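Local coordinates for protein bucandin (Bungarus candidus, PDB 1F94) that probably acts as a presynaptic neurotoxin of the three-finger family that enhances acetylcholine release, at residues G7-G10 with C11-I15. Numbering follows the deposited sequence.
Sequences GVSG and CHLKI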
loop_
_atom_site.group_PDB
_atom_site.type_symbol
_atom_site.label_atom_id
_atom_site.label_comp_id
_atom_site.label_asym_id
_atom_site.label_seq_id
_atom_site.Cartn_x
_atom_site.Cartn_y
_atom_site.Cartn_z
ATOM N N GLY A 7 -5.411 0.030 -9.878
ATOM C CA GLY A 7 -5.635 0.651 -11.172
ATOM C C GLY A 7 -7.139 0.749 -11.399
ATOM O O GLY A 7 -7.955 0.480 -10.531
ATOM N N VAL A 8 -7.525 1.097 -12.614
ATOM C CA VAL A 8 -8.967 1.226 -12.953
ATOM C C VAL A 8 -9.712 -0.024 -12.685
ATOM O O VAL A 8 -10.898 0.018 -12.412
ATOM C CB VAL A 8 -9.111 1.685 -14.449
ATOM C CG1 VAL A 8 -8.726 0.608 -15.399
ATOM C CG2 VAL A 8 -10.514 2.169 -14.624
ATOM N N SER A 9 -9.046 -1.194 -12.773
ATOM C CA SER A 9 -9.709 -2.487 -12.614
ATOM C C SER A 9 -9.813 -2.931 -11.170
ATOM O O SER A 9 -10.457 -3.956 -10.913
ATOM C CB SER A 9 -9.046 -3.558 -13.446
ATOM O OG SER A 9 -7.754 -3.853 -12.897
ATOM N N GLY A 10 -9.221 -2.172 -10.233
ATOM C CA GLY A 10 -9.268 -2.537 -8.814
ATOM C C GLY A 10 -7.907 -2.612 -8.217
ATOM O O GLY A 10 -6.897 -2.221 -8.835
ATOM N N CYS A 11 -7.839 -3.174 -7.015
ATOM C CA CYS A 11 -6.629 -3.186 -6.189
ATOM C C CYS A 11 -6.044 -4.599 -6.016
ATOM O O CYS A 11 -5.322 -4.878 -5.097
ATOM C CB CYS A 11 -6.865 -2.524 -4.849
ATOM S SG CYS A 11 -7.252 -0.783 -4.934
ATOM N N HIS A 12 -6.332 -5.446 -7.001
ATOM C CA HIS A 12 -5.835 -6.816 -7.031
ATOM C C HIS A 12 -4.602 -6.965 -7.929
ATOM O O HIS A 12 -4.133 -8.083 -8.126
ATOM C CB HIS A 12 -6.894 -7.774 -7.571
ATOM C CG HIS A 12 -7.279 -7.415 -8.988
ATOM N ND1 HIS A 12 -8.233 -6.471 -9.273
ATOM C CD2 HIS A 12 -6.792 -7.863 -10.160
ATOM C CE1 HIS A 12 -8.322 -6.377 -10.565
ATOM N NE2 HIS A 12 -7.439 -7.218 -11.168
ATOM N N LEU A 13 -4.091 -5.854 -8.486
ATOM C CA LEU A 13 -2.933 -5.914 -9.327
ATOM C C LEU A 13 -1.694 -6.237 -8.485
ATOM O O LEU A 13 -1.627 -5.766 -7.355
ATOM C CB LEU A 13 -2.727 -4.577 -10.057
ATOM C CG LEU A 13 -3.932 -4.073 -10.811
ATOM C CD1 LEU A 13 -3.628 -2.741 -11.472
ATOM C CD2 LEU A 13 -4.420 -5.057 -11.862
ATOM N N LYS A 14 -0.744 -6.941 -9.039
ATOM C CA LYS A 14 0.471 -7.314 -8.341
ATOM C C LYS A 14 1.651 -6.572 -8.914
ATOM O O LYS A 14 1.772 -6.394 -10.115
ATOM C CB LYS A 14 0.734 -8.820 -8.466
ATOM C CG LYS A 14 -0.408 -9.668 -7.870
ATOM C CD LYS A 14 -0.116 -11.166 -8.131
ATOM C CE LYS A 14 -1.337 -12.019 -8.039
ATOM N NZ LYS A 14 -2.221 -12.167 -9.240
ATOM N N ILE A 15 2.556 -6.096 -8.022
ATOM C CA ILE A 15 3.771 -5.417 -8.447
ATOM C C ILE A 15 4.970 -5.958 -7.683
ATOM O O ILE A 15 4.890 -6.117 -6.447
ATOM C CB ILE A 15 3.619 -3.898 -8.306
ATOM C CG1 ILE A 15 4.812 -3.171 -8.877
ATOM C CG2 ILE A 15 3.335 -3.468 -6.893
ATOM C CD1 ILE A 15 4.517 -1.772 -9.351
#
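The imidazole of His12 turns its edge to Ser9: the ring carbon CE1 lies 3.2 Å from the carbonyl O of Ser9, which sits in the plane of the ring, and 3.5 Å from the hydroxyl OG of the same serine. The peptide carbon of Gly10 approaches the ring obliquely. Ring and serine meet at the tip of the first finger of the three-finger fold, in the loop that joins strand 2-7 to strand 12-16 of its hairpin. The chain reverses in a type I beta turn from Gly7 to Gly10, closed by two backbone hydrogen bonds, Gly7 N to Gly10 O at 2.9 Å and Gly10 N to Gly7 O at 3.0 Å. Gly10 has phi 126°, where a side chain would be jammed against the carbonyl oxygen of Ser9. His12 then holds CG between its own N and carbonyl carbon, and this chi1 of 61° places CE1 beside the Ser9 carbonyl and hydroxyl.

Cys11, at the corner where the chain leaves the turn, directs its side chain away from the preceding residues to form the disulfide with Cys6, tying the base of the loop across to strand 2-7; a fifth disulfide within the first finger, added to the four of the core, marks the non-conventional three-finger toxins. Leu13 comes to the turn from another side, while its backbone pairs with Arg5 within the two-stranded antiparallel sheet. With chi1 at -53°, CG is set anti to the carbonyl carbon and the two methyls are carried to the turn. Through CD1, 3.7 Å from Gly7 N, and CG, 4.0 Å from Gly10 O, the isobutyl group spans both ends of the turn; the other methyl, CD2, reaches Ser9 OG at 3.7 Å.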